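Local coordinates for protein glycosyl hydrolase, BNR repeat (Ralstonia eutropha, PDB 3B7F) that folds as a seven-bladed beta-propeller of the non-viral sialidase type and may act as a glycosyl hydrolase, though its substrate is uncertain, at residues P177-I182 and I194-G199; D233-V238 and I279-V284; I246-N251 and I283-R288; F296-S301 and W338-R343. All blocks are in the same frame, centred on the assembly; numbering follows the deposited sequence.

Contact 1: P177-I182 and I194-G199; sequences PKMHSI and IGMSSG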
loop_
_atom_site.group_PDB
_atom_site.type_symbol
_atom_site.label_atom_id
_atom_site.label_comp_id
_atom_site.label_asym_id
_atom_site.label_seq_id
_atom_site.Cartn_x
_atom_site.Cartn_y
_atom_site.Cartn_z
ATOM N N PRO A 177 2.537 -4.741 14.681
ATOM C CA PRO A 177 1.741 -5.407 13.668
ATOM C C PRO A 177 0.684 -4.432 13.136
ATOM O O PRO A 177 0.282 -3.517 13.837
ATOM C CB PRO A 177 1.120 -6.563 14.436
ATOM C CG PRO A 177 0.916 -6.027 15.780
ATOM C CD PRO A 177 2.117 -5.149 16.035
ATOM N N LYS A 178 0.231 -4.629 11.918
ATOM C CA LYS A 178 -0.648 -3.642 11.290
ATOM C C LYS A 178 -1.616 -4.226 10.288
ATOM O O LYS A 178 -1.398 -5.310 9.747
ATOM C CB LYS A 178 0.218 -2.607 10.561
ATOM C CG LYS A 178 0.990 -3.215 9.390
ATOM C CD LYS A 178 2.175 -2.402 8.967
ATOM C CE LYS A 178 3.337 -2.477 9.898
ATOM N NZ LYS A 178 4.584 -2.197 9.136
HETATM N N MSE A 179 -2.648 -3.433 10.031
HETATM C CA MSE A 179 -3.698 -3.716 9.094
HETATM C C MSE A 179 -3.354 -2.890 7.860
HETATM O O MSE A 179 -3.064 -1.692 7.962
HETATM C CB MSE A 179 -5.016 -3.266 9.718
HETATM C CG MSE A 179 -6.233 -3.099 8.823
HETATM SE SE MSE A 179 -7.390 -4.563 8.620
HETATM C CE MSE A 179 -7.921 -4.927 10.442
ATOM N N HIS A 180 -3.408 -3.503 6.689
ATOM C CA HIS A 180 -3.072 -2.802 5.470
ATOM C C HIS A 180 -3.895 -3.366 4.329
ATOM O O HIS A 180 -4.799 -4.162 4.564
ATOM C CB HIS A 180 -1.553 -2.923 5.235
ATOM C CG HIS A 180 -1.055 -4.330 5.129
ATOM N ND1 HIS A 180 -1.221 -5.095 3.992
ATOM C CD2 HIS A 180 -0.352 -5.093 5.997
ATOM C CE1 HIS A 180 -0.677 -6.285 4.185
ATOM N NE2 HIS A 180 -0.128 -6.307 5.388
ATOM N N SER A 181 -3.595 -2.923 3.109
ATOM C CA SER A 181 -4.198 -3.431 1.899
ATOM C C SER A 181 -5.720 -3.598 1.967
ATOM O O SER A 181 -6.249 -4.664 1.649
ATOM C CB SER A 181 -3.520 -4.759 1.548
ATOM O OG SER A 181 -2.130 -4.591 1.449
ATOM N N ILE A 182 -6.394 -2.527 2.394
ATOM C CA ILE A 182 -7.838 -2.483 2.480
ATOM C C ILE A 182 -8.320 -2.152 1.061
ATOM O O ILE A 182 -8.019 -1.092 0.485
ATOM C CB ILE A 182 -8.355 -1.485 3.531
ATOM C CG1 ILE A 182 -7.841 -1.856 4.922
ATOM C CG2 ILE A 182 -9.900 -1.471 3.553
ATOM C CD1 ILE A 182 -8.023 -0.738 5.964
ATOM N N ILE A 194 -8.803 -7.347 3.107
ATOM C CA ILE A 194 -7.858 -6.672 4.010
ATOM C C ILE A 194 -6.613 -7.542 4.129
ATOM O O ILE A 194 -6.660 -8.730 3.851
ATOM C CB ILE A 194 -8.452 -6.342 5.411
ATOM C CG1 ILE A 194 -8.870 -7.621 6.178
ATOM C CG2 ILE A 194 -9.628 -5.321 5.293
ATOM C CD1 ILE A 194 -9.487 -7.348 7.585
ATOM N N GLY A 195 -5.505 -6.938 4.531
ATOM C CA GLY A 195 -4.239 -7.651 4.718
ATOM C C GLY A 195 -3.755 -7.339 6.117
ATOM O O GLY A 195 -3.938 -6.238 6.622
HETATM N N MSE A 196 -3.166 -8.319 6.767
HETATM C CA MSE A 196 -2.663 -8.103 8.089
HETATM C C MSE A 196 -1.287 -8.706 8.232
HETATM O O MSE A 196 -1.061 -9.844 7.848
HETATM C CB MSE A 196 -3.587 -8.741 9.103
HETATM C CG MSE A 196 -4.975 -8.287 8.986
HETATM SE SE MSE A 196 -5.882 -8.658 10.608
HETATM C CE MSE A 196 -5.412 -10.435 10.919
ATOM N N SER A 197 -0.395 -7.913 8.814
ATOM C CA SER A 197 0.954 -8.306 9.096
ATOM C C SER A 197 1.068 -8.395 10.624
ATOM O O SER A 197 1.194 -7.373 11.263
ATOM C CB SER A 197 1.933 -7.316 8.491
ATOM O OG SER A 197 1.861 -7.405 7.070
ATOM N N SER A 198 0.955 -9.575 11.238
ATOM C CA SER A 198 0.669 -10.884 10.599
ATOM C C SER A 198 -0.808 -11.215 10.711
ATOM O O SER A 198 -1.564 -10.523 11.413
ATOM C CB SER A 198 1.521 -11.983 11.224
ATOM O OG SER A 198 1.312 -12.031 12.610
ATOM N N GLY A 199 -1.214 -12.241 9.966
ATOM C CA GLY A 199 -2.596 -12.723 9.940
ATOM C C GLY A 199 -2.998 -13.270 8.592
ATOM O O GLY A 199 -3.598 -14.331 8.520
#
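The imidazole of H180 lies over the backbone of G195 on the adjacent strand, with G195 CA 4.2 Å from the ring centroid in a CH-pi contact and the carbonyl oxygen of G195 above the middle of a ring face. With CG wedged between the backbone N and the carbonyl carbon (chi1 59°), the ring folds over its partner strand, and the lack of a side chain at G195 allows so close an approach. Both ring nitrogens are held. H180 NE2 donates to S197 OG at 2.8 Å, close to the ring plane but bent to 139° at the hydrogen, while H180 ND1 and S181 OG share a straighter bond of 2.7 Å. Held from two sides, the ring has its rotation about CB-CG fixed. S197 OG is itself bonded to D233 and R343, which extends this buried polar network beyond the hairpin. Beneath the ring, H180 N meets G195 O at 2.8 Å, and farther along S197 N meets K178 O at 2.9 Å, each bond being one half of a reciprocal pair. Away from the imidazole the contact is apolar. The selenomethionine M179, bent at chi2 and chi3, puts its SE 3.6 Å from I194 CD1, and I194 CG2 rests 3.9 Å from I182 CG1; L140 and F156 close over this cluster. Such a pairing is the antiparallel beta hairpin formed by the first two strands of a propeller blade, its first strand lying nearest the central axis.

Contact 2: D233-V238 and I279-V284; sequences DPHCVV and IGFPIV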
loop_
_atom_site.group_PDB
_atom_site.type_symbol
_atom_site.label_atom_id
_atom_site.label_comp_id
_atom_site.label_asym_id
_atom_site.label_seq_id
_atom_site.Cartn_x
_atom_site.Cartn_y
_atom_site.Cartn_z
ATOM N N ASP A 233 1.974 -13.488 6.341
ATOM C CA ASP A 233 2.482 -12.108 6.350
ATOM C C ASP A 233 2.495 -11.457 4.950
ATOM O O ASP A 233 3.561 -11.279 4.338
ATOM C CB ASP A 233 3.874 -12.047 7.017
ATOM C CG ASP A 233 4.378 -10.618 7.232
ATOM O OD1 ASP A 233 3.563 -9.670 7.242
ATOM O OD2 ASP A 233 5.614 -10.436 7.392
ATOM N N PRO A 234 1.289 -11.118 4.424
ATOM C CA PRO A 234 1.242 -10.337 3.210
ATOM C C PRO A 234 1.766 -8.965 3.526
ATOM O O PRO A 234 1.537 -8.479 4.644
ATOM C CB PRO A 234 -0.249 -10.234 2.899
ATOM C CG PRO A 234 -0.924 -10.391 4.198
ATOM C CD PRO A 234 -0.070 -11.440 4.887
ATOM N N HIS A 235 2.496 -8.383 2.572
ATOM C CA HIS A 235 3.023 -7.029 2.695
ATOM C C HIS A 235 2.166 -5.990 1.962
ATOM O O HIS A 235 1.902 -4.926 2.480
ATOM C CB HIS A 235 4.475 -6.939 2.212
ATOM C CG HIS A 235 5.448 -7.681 3.079
ATOM N ND1 HIS A 235 6.720 -8.002 2.662
ATOM C CD2 HIS A 235 5.321 -8.196 4.327
ATOM C CE1 HIS A 235 7.344 -8.660 3.623
ATOM N NE2 HIS A 235 6.521 -8.784 4.646
ATOM N N CYS A 236 1.763 -6.305 0.743
ATOM C CA CYS A 236 0.990 -5.397 -0.056
ATOM C C CYS A 236 0.112 -6.223 -0.958
ATOM O O CYS A 236 0.621 -7.116 -1.607
ATOM C CB CYS A 236 1.939 -4.526 -0.867
ATOM S SG CYS A 236 1.115 -3.142 -1.688
ATOM N N VAL A 237 -1.197 -5.971 -0.931
ATOM C CA VAL A 237 -2.173 -6.667 -1.765
ATOM C C VAL A 237 -2.871 -5.603 -2.641
ATOM O O VAL A 237 -3.142 -4.499 -2.163
ATOM C CB VAL A 237 -3.227 -7.502 -0.930
ATOM C CG1 VAL A 237 -3.896 -8.566 -1.808
ATOM C CG2 VAL A 237 -2.613 -8.191 0.277
ATOM N N VAL A 238 -3.150 -5.940 -3.909
ATOM C CA VAL A 238 -3.864 -5.068 -4.859
ATOM C C VAL A 238 -4.943 -5.885 -5.617
ATOM O O VAL A 238 -4.795 -7.078 -5.832
ATOM C CB VAL A 238 -2.889 -4.346 -5.866
ATOM C CG1 VAL A 238 -1.925 -3.373 -5.135
ATOM C CG2 VAL A 238 -2.068 -5.331 -6.652
ATOM N N ILE A 279 11.043 -11.841 -2.662
ATOM C CA ILE A 279 10.710 -11.212 -1.391
ATOM C C ILE A 279 10.869 -9.727 -1.606
ATOM O O ILE A 279 11.696 -9.290 -2.405
ATOM C CB ILE A 279 11.573 -11.730 -0.211
ATOM C CG1 ILE A 279 11.665 -13.263 -0.270
ATOM C CG2 ILE A 279 11.008 -11.217 1.137
ATOM C CD1 ILE A 279 10.353 -13.955 -0.599
ATOM N N GLY A 280 10.057 -8.956 -0.901
ATOM C CA GLY A 280 10.043 -7.501 -1.039
ATOM C C GLY A 280 8.841 -7.000 -0.291
ATOM O O GLY A 280 8.199 -7.774 0.408
ATOM N N PHE A 281 8.572 -5.697 -0.393
ATOM C CA PHE A 281 7.406 -5.067 0.262
ATOM C C PHE A 281 6.254 -4.581 -0.617
ATOM O O PHE A 281 5.113 -5.053 -0.440
ATOM C CB PHE A 281 7.885 -3.950 1.224
ATOM C CG PHE A 281 8.632 -4.477 2.430
ATOM C CD1 PHE A 281 7.943 -5.105 3.460
ATOM C CD2 PHE A 281 10.008 -4.328 2.544
ATOM C CE1 PHE A 281 8.613 -5.606 4.567
ATOM C CE2 PHE A 281 10.686 -4.819 3.641
ATOM C CZ PHE A 281 9.986 -5.462 4.661
ATOM N N PRO A 282 6.505 -3.649 -1.554
ATOM C CA PRO A 282 5.373 -3.144 -2.373
ATOM C C PRO A 282 5.008 -3.980 -3.629
ATOM O O PRO A 282 5.829 -4.762 -4.136
ATOM C CB PRO A 282 5.914 -1.804 -2.866
ATOM C CG PRO A 282 7.382 -2.072 -3.052
ATOM C CD PRO A 282 7.781 -3.023 -1.977
ATOM N N ILE A 283 3.780 -3.814 -4.103
ATOM C CA ILE A 283 3.349 -4.369 -5.392
ATOM C C ILE A 283 2.424 -3.315 -6.041
ATOM O O ILE A 283 1.623 -2.699 -5.356
ATOM C CB ILE A 283 2.702 -5.788 -5.276
ATOM C CG1 ILE A 283 2.640 -6.473 -6.650
ATOM C CG2 ILE A 283 1.306 -5.738 -4.613
ATOM C CD1 ILE A 283 2.547 -8.015 -6.606
ATOM N N VAL A 284 2.550 -3.105 -7.348
ATOM C CA VAL A 284 1.759 -2.101 -8.075
ATOM C C VAL A 284 1.294 -2.707 -9.383
ATOM O O VAL A 284 2.058 -3.404 -10.021
ATOM C CB VAL A 284 2.608 -0.791 -8.346
ATOM C CG1 VAL A 284 1.905 0.131 -9.343
ATOM C CG2 VAL A 284 2.899 -0.073 -7.046
#
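Two innermost strands of adjacent propeller blades, 234-239 and 282-285, run side by side here, and H235 and F281 join them at one end. Their short axes come within 6.0 Å and diverge by only 11°, yet no backbone hydrogen bond links them, so side chains make the joint. H235 ND1 donates to G280 O at 2.7 Å, with the acceptor almost exactly in the ring plane. The same ring forms an offset stack with F281, the planes inclined at 27°; F281 CD1 stands over the rim of the imidazole, 3.2 Å from H235 ND1. At the far edge H235 NE2 makes a weak bond to D233 OD2 (3.3 Å) and also meets H252 ND1, so the ring is gripped at both nitrogens and along a face. H235 and C236 both lie opposite Q250 in a classic beta bulge, which lets these consecutive side chains turn toward 279-284. C236 SG, anti to its own N (chi1 -170°), receives a weak bond from I283 N at 3.7 Å. I283 CG2 then packs 3.4 Å from C236 O and 4.0 Å from V238 CG2. Behind the joint, I283 rests on V293 and V295 of strand 293-297, while P282 and V284 turn to M346 on strand 346-348 of the following blade.

Contact 3: I246-N251 and I283-R288; sequences ILYQQN and IVVHQR
Q250 NE2 is gripped by two carbonyl oxygens, N251 O at 3.0 Å and that of D278, while the carbon end of the same side chain meets I283. The first bond lies close to the amide plane of Q250. CG stands anti to the backbone N (chi1 175°) and the chain then bends at chi2, which carries the amide away from strand 282-285 and leaves the root of the side chain to do the touching: Q250 CB is 4.1 Å from I283 CB. No hydrogen bond crosses between 246-251 and 283-288. The joint is a hydrophobic one in which I283 reaches across with both its branches. Its longer branch ends at CD1, which is 3.7 Å from Y248 CB and equally 3.7 Å from the carbonyl carbon C of Q249; its CG2 branch comes to 3.9 Å from Q250 N. V285 continues the row two residues on, the side chains of V285 and Y248 crossing at a slant, with V285 CG1 4.2 Å from Y248 CD1. The phenol itself runs on past these methyl groups, and Y248 OH bonds to the carbonyl oxygen of P290. On the reverse side of the strand, N251 ND2 donates to Q249 OE1 at 2.9 Å, a nearly straight bond that ties two alternate side chains together. Strand 246-251 is the second of its blade, between strands 234-239 and 254-259, and it packs from there against the innermost strand of the next blade, with V293 of strand 293-297 behind Y248, I283 and V285.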
loop_
_atom_site.group_PDB
_atom_site.type_symbol
_atom_site.label_atom_id
_atom_site.label_comp_id
_atom_site.label_asym_id
_atom_site.label_seq_id
_atom_site.Cartn_x
_atom_site.Cartn_y
_atom_site.Cartn_z
ATOM N N ILE A 246 -8.889 -10.491 -10.396
ATOM C CA ILE A 246 -7.441 -10.690 -10.258
ATOM C C ILE A 246 -6.843 -9.851 -9.125
ATOM O O ILE A 246 -6.991 -8.623 -9.096
ATOM C CB ILE A 246 -6.693 -10.387 -11.589
ATOM C CG1 ILE A 246 -7.433 -10.984 -12.799
ATOM C CG2 ILE A 246 -5.226 -10.868 -11.514
ATOM C CD1 ILE A 246 -7.820 -12.485 -12.692
ATOM N N LEU A 247 -6.195 -10.541 -8.185
ATOM C CA LEU A 247 -5.481 -9.947 -7.059
ATOM C C LEU A 247 -4.007 -10.339 -7.155
ATOM O O LEU A 247 -3.676 -11.436 -7.610
ATOM C CB LEU A 247 -6.031 -10.408 -5.699
ATOM C CG LEU A 247 -7.320 -9.762 -5.162
ATOM C CD1 LEU A 247 -8.441 -9.847 -6.147
ATOM C CD2 LEU A 247 -7.721 -10.428 -3.853
ATOM N N TYR A 248 -3.131 -9.413 -6.788
ATOM C CA TYR A 248 -1.695 -9.684 -6.712
ATOM C C TYR A 248 -1.234 -9.331 -5.318
ATOM O O TYR A 248 -1.821 -8.466 -4.666
ATOM C CB TYR A 248 -0.894 -8.906 -7.741
ATOM C CG TYR A 248 -1.075 -9.346 -9.195
ATOM C CD1 TYR A 248 -2.070 -8.790 -9.988
ATOM C CD2 TYR A 248 -0.195 -10.258 -9.790
ATOM C CE1 TYR A 248 -2.208 -9.150 -11.325
ATOM C CE2 TYR A 248 -0.314 -10.606 -11.132
ATOM C CZ TYR A 248 -1.337 -10.053 -11.892
ATOM O OH TYR A 248 -1.503 -10.387 -13.221
ATOM N N GLN A 249 -0.245 -10.060 -4.806
ATOM C CA GLN A 249 0.349 -9.649 -3.539
ATOM C C GLN A 249 1.848 -9.877 -3.482
ATOM O O GLN A 249 2.369 -10.807 -4.099
ATOM C CB GLN A 249 -0.326 -10.312 -2.311
ATOM C CG GLN A 249 -0.175 -11.829 -2.193
ATOM C CD GLN A 249 -0.361 -12.331 -0.786
ATOM O OE1 GLN A 249 0.369 -11.928 0.105
ATOM N NE2 GLN A 249 -1.313 -13.249 -0.580
ATOM N N GLN A 250 2.526 -8.983 -2.759
ATOM C CA GLN A 250 3.916 -9.152 -2.363
ATOM C C GLN A 250 3.775 -9.611 -0.915
ATOM O O GLN A 250 3.195 -8.917 -0.097
ATOM C CB GLN A 250 4.722 -7.855 -2.427
ATOM C CG GLN A 250 6.126 -8.000 -1.898
ATOM C CD GLN A 250 7.037 -8.958 -2.684
ATOM O OE1 GLN A 250 7.685 -8.544 -3.649
ATOM N NE2 GLN A 250 7.166 -10.209 -2.211
ATOM N N ASN A 251 4.277 -10.805 -0.627
ATOM C CA ASN A 251 4.209 -11.425 0.680
ATOM C C ASN A 251 5.639 -11.571 1.189
ATOM O O ASN A 251 6.617 -11.525 0.412
ATOM C CB ASN A 251 3.512 -12.795 0.512
ATOM C CG ASN A 251 3.074 -13.463 1.826
ATOM O OD1 ASN A 251 3.874 -14.124 2.478
ATOM N ND2 ASN A 251 1.766 -13.402 2.135
ATOM N N ILE A 283 3.780 -3.814 -4.103
ATOM C CA ILE A 283 3.349 -4.369 -5.392
ATOM C C ILE A 283 2.424 -3.315 -6.041
ATOM O O ILE A 283 1.623 -2.699 -5.356
ATOM C CB ILE A 283 2.702 -5.788 -5.276
ATOM C CG1 ILE A 283 2.640 -6.473 -6.650
ATOM C CG2 ILE A 283 1.306 -5.738 -4.613
ATOM C CD1 ILE A 283 2.547 -8.015 -6.606
ATOM N N VAL A 284 2.550 -3.105 -7.348
ATOM C CA VAL A 284 1.759 -2.101 -8.075
ATOM C C VAL A 284 1.294 -2.707 -9.383
ATOM O O VAL A 284 2.058 -3.404 -10.021
ATOM C CB VAL A 284 2.608 -0.791 -8.346
ATOM C CG1 VAL A 284 1.905 0.131 -9.343
ATOM C CG2 VAL A 284 2.899 -0.073 -7.046
ATOM N N VAL A 285 0.055 -2.435 -9.781
ATOM C CA VAL A 285 -0.509 -2.961 -11.040
ATOM C C VAL A 285 -0.739 -1.841 -12.043
ATOM O O VAL A 285 -1.005 -0.726 -11.661
ATOM C CB VAL A 285 -1.839 -3.704 -10.805
ATOM C CG1 VAL A 285 -1.693 -4.652 -9.702
ATOM C CG2 VAL A 285 -3.018 -2.719 -10.502
ATOM N N HIS A 286 -0.575 -2.138 -13.325
ATOM C CA HIS A 286 -0.851 -1.196 -14.408
ATOM C C HIS A 286 -2.381 -0.982 -14.401
ATOM O O HIS A 286 -3.125 -1.933 -14.386
ATOM C CB HIS A 286 -0.357 -1.804 -15.717
ATOM C CG HIS A 286 -0.453 -0.912 -16.914
ATOM N ND1 HIS A 286 -1.650 -0.500 -17.454
ATOM C CD2 HIS A 286 0.508 -0.428 -17.734
ATOM C CE1 HIS A 286 -1.424 0.228 -18.532
ATOM N NE2 HIS A 286 -0.122 0.269 -18.738
ATOM N N GLN A 287 -2.831 0.268 -14.359
ATOM C CA GLN A 287 -4.269 0.613 -14.328
ATOM C C GLN A 287 -5.188 -0.097 -15.332
ATOM O O GLN A 287 -6.289 -0.495 -14.982
ATOM C CB GLN A 287 -4.453 2.112 -14.551
ATOM C CG GLN A 287 -4.477 2.915 -13.284
ATOM C CD GLN A 287 -5.770 2.752 -12.536
ATOM O OE1 GLN A 287 -6.847 2.779 -13.131
ATOM N NE2 GLN A 287 -5.672 2.583 -11.227
ATOM N N ARG A 288 -4.709 -0.203 -16.568
ATOM C CA ARG A 288 -5.434 -0.802 -17.674
ATOM C C ARG A 288 -5.115 -2.264 -18.019
ATOM O O ARG A 288 -5.992 -2.944 -18.527
ATOM C CB ARG A 288 -5.235 0.061 -18.913
ATOM C CG ARG A 288 -5.884 1.419 -18.735
ATOM C CD ARG A 288 -5.718 2.284 -19.915
ATOM N NE ARG A 288 -4.325 2.609 -20.224
ATOM C CZ ARG A 288 -3.583 3.509 -19.578
ATOM N NH1 ARG A 288 -4.063 4.215 -18.567
ATOM N NH2 ARG A 288 -2.334 3.728 -19.981
#

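Contact 4: F296-S301 and W338-R343; sequences FPMDGS and WLTVKR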
loop_
_atom_site.group_PDB
_atom_site.type_symbol
_atom_site.label_atom_id
_atom_site.label_comp_id
_atom_site.label_asym_id
_atom_site.label_seq_id
_atom_site.Cartn_x
_atom_site.Cartn_y
_atom_site.Cartn_z
ATOM N N PHE A 296 9.627 -4.511 -6.006
ATOM C CA PHE A 296 10.953 -4.015 -5.642
ATOM C C PHE A 296 11.617 -5.058 -4.702
ATOM O O PHE A 296 11.482 -4.974 -3.472
ATOM C CB PHE A 296 10.925 -2.653 -4.972
ATOM C CG PHE A 296 12.313 -2.046 -4.854
ATOM C CD1 PHE A 296 13.148 -2.332 -3.765
ATOM C CD2 PHE A 296 12.817 -1.231 -5.893
ATOM C CE1 PHE A 296 14.440 -1.778 -3.701
ATOM C CE2 PHE A 296 14.087 -0.690 -5.827
ATOM C CZ PHE A 296 14.902 -0.952 -4.733
ATOM N N PRO A 297 12.334 -6.034 -5.288
ATOM C CA PRO A 297 12.911 -7.085 -4.493
ATOM C C PRO A 297 13.988 -6.708 -3.487
ATOM O O PRO A 297 14.826 -5.841 -3.747
ATOM C CB PRO A 297 13.500 -8.037 -5.553
ATOM C CG PRO A 297 12.729 -7.709 -6.798
ATOM C CD PRO A 297 12.574 -6.269 -6.726
HETATM N N MSE A 298 13.926 -7.394 -2.350
HETATM C CA MSE A 298 14.855 -7.259 -1.239
HETATM C C MSE A 298 15.221 -8.662 -0.766
HETATM O O MSE A 298 14.588 -9.628 -1.168
HETATM C CB MSE A 298 14.202 -6.429 -0.146
HETATM C CG MSE A 298 14.080 -4.925 -0.590
HETATM SE SE MSE A 298 13.484 -3.819 0.834
HETATM C CE MSE A 298 15.127 -3.835 1.830
ATOM N N ASP A 299 16.241 -8.754 0.077
ATOM C CA ASP A 299 16.779 -10.004 0.596
ATOM C C ASP A 299 15.976 -10.499 1.803
ATOM O O ASP A 299 16.046 -9.928 2.874
ATOM C CB ASP A 299 18.237 -9.753 0.966
ATOM C CG ASP A 299 19.003 -11.013 1.339
ATOM O OD1 ASP A 299 18.393 -12.054 1.632
ATOM O OD2 ASP A 299 20.257 -10.941 1.339
ATOM N N GLY A 300 15.213 -11.573 1.624
ATOM C CA GLY A 300 14.433 -12.159 2.704
ATOM C C GLY A 300 15.010 -13.484 3.154
ATOM O O GLY A 300 14.258 -14.324 3.617
ATOM N N SER A 301 16.334 -13.667 3.043
ATOM C CA SER A 301 16.980 -14.951 3.381
ATOM C C SER A 301 17.215 -15.193 4.887
ATOM O O SER A 301 17.493 -16.337 5.293
ATOM C CB SER A 301 18.299 -15.101 2.613
ATOM O OG SER A 301 19.225 -14.121 3.018
ATOM N N TRP A 338 22.308 0.367 -1.152
ATOM C CA TRP A 338 21.506 -0.480 -0.278
ATOM C C TRP A 338 20.201 0.214 0.025
ATOM O O TRP A 338 19.992 0.790 1.097
ATOM C CB TRP A 338 22.300 -0.848 0.976
ATOM C CG TRP A 338 23.619 -1.360 0.605
ATOM C CD1 TRP A 338 24.736 -0.618 0.358
ATOM C CD2 TRP A 338 23.988 -2.704 0.412
ATOM N NE1 TRP A 338 25.761 -1.408 0.016
ATOM C CE2 TRP A 338 25.331 -2.706 0.016
ATOM C CE3 TRP A 338 23.314 -3.913 0.527
ATOM C CZ2 TRP A 338 26.014 -3.871 -0.274
ATOM C CZ3 TRP A 338 23.991 -5.071 0.254
ATOM C CH2 TRP A 338 25.332 -5.050 -0.137
ATOM N N LEU A 339 19.311 0.086 -0.957
ATOM C CA LEU A 339 18.000 0.705 -0.959
ATOM C C LEU A 339 16.877 -0.172 -0.415
ATOM O O LEU A 339 16.714 -1.327 -0.806
ATOM C CB LEU A 339 17.646 1.189 -2.382
ATOM C CG LEU A 339 18.209 2.537 -2.872
ATOM C CD1 LEU A 339 19.652 2.711 -2.698
ATOM C CD2 LEU A 339 17.836 2.749 -4.372
ATOM N N THR A 340 16.098 0.429 0.489
ATOM C CA THR A 340 14.912 -0.178 1.060
ATOM C C THR A 340 13.702 0.588 0.526
ATOM O O THR A 340 13.695 1.805 0.535
ATOM C CB THR A 340 14.999 -0.165 2.593
ATOM O OG1 THR A 340 16.182 -0.883 2.972
ATOM C CG2 THR A 340 13.759 -0.801 3.243
ATOM N N VAL A 341 12.715 -0.130 0.015
ATOM C CA VAL A 341 11.465 0.457 -0.516
ATOM C C VAL A 341 10.341 -0.230 0.274
ATOM O O VAL A 341 10.186 -1.437 0.202
ATOM C CB VAL A 341 11.357 0.289 -2.047
ATOM C CG1 VAL A 341 9.985 0.828 -2.626
ATOM C CG2 VAL A 341 12.520 0.989 -2.702
ATOM N N LYS A 342 9.617 0.541 1.088
ATOM C CA LYS A 342 8.564 0.010 1.958
ATOM C C LYS A 342 7.269 -0.246 1.141
ATOM O O LYS A 342 7.190 0.138 -0.043
ATOM C CB LYS A 342 8.344 0.932 3.167
ATOM C CG LYS A 342 9.417 0.880 4.284
ATOM C CD LYS A 342 9.203 2.066 5.234
ATOM C CE LYS A 342 9.531 1.799 6.707
ATOM N NZ LYS A 342 10.887 1.392 7.015
ATOM N N ARG A 343 6.292 -0.907 1.784
ATOM C CA ARG A 343 5.021 -1.369 1.148
ATOM C C ARG A 343 4.227 -0.368 0.383
ATOM O O ARG A 343 3.648 -0.723 -0.633
ATOM C CB ARG A 343 3.975 -1.753 2.175
ATOM C CG ARG A 343 4.254 -2.799 3.022
ATOM C CD ARG A 343 3.493 -2.598 4.323
ATOM N NE ARG A 343 4.318 -3.385 5.221
ATOM C CZ ARG A 343 4.029 -4.562 5.711
ATOM N NH1 ARG A 343 2.862 -5.120 5.546
ATOM N NH2 ARG A 343 4.930 -5.157 6.451
HETATM O O HOH W 1 10.819 -3.891 -1.198
HETATM O O HOH W 2 17.310 -4.035 -2.208
#
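A single methyl group sits squarely on an aromatic ring here: V341 CG2 is 3.4 Å from the F296 centroid and only 9° off the ring normal, a direct CH-pi contact. It lies where the second strand of one propeller blade, 293-297, meets the loop that leads to the next blade at strand 346-348. F296 has CG anti to the backbone N (chi1 -169°), which swings the ring out toward this loop, and V341 meets it at about a right angle. L339 comes to the ring margin instead, its carbonyl oxygen O near the ring plane at 3.7 Å from F296 CE1 and its CB at 4.2 Å from F296 CZ. The ring also meets that of F358, and P282 touches both F296 and V341. Farther along, the selenomethionine M298 bends at chi3 (73°) so that its CE methyl lies against both branches of T340, 3.3 Å from OG1 and 3.6 Å from CG2. Its SE stays 3.9 Å from V341 N, alongside the loop backbone. An ethanediol molecule, probably from the crystallisation liquor, is bound near T340. No direct hydrogen bond joins the two segments; a water does so, donating to F296 O at 2.6 Å and to V341 O at 2.9 Å.

How the contacts relate
Contact 1 comes first along the chain and is the most local, closing the hairpin between strands 178-184 and 192-197 within one blade. Contacts 2 and 3 overlap along the chain, both ending on strand 282-285: 233-238 and then 246-251, neighbours in one blade, reach this strand of the next, and the two contacts share I283 and V284. Contact 4 follows in series, tying that blade's second strand to the loop leading to the blade that follows, before strand 346-348. Contact 1 meets contact 2 through S181 OG and V237 N, while R343 of contact 4 reaches back to S197, drawing distant parts of the chain together near the propeller axis.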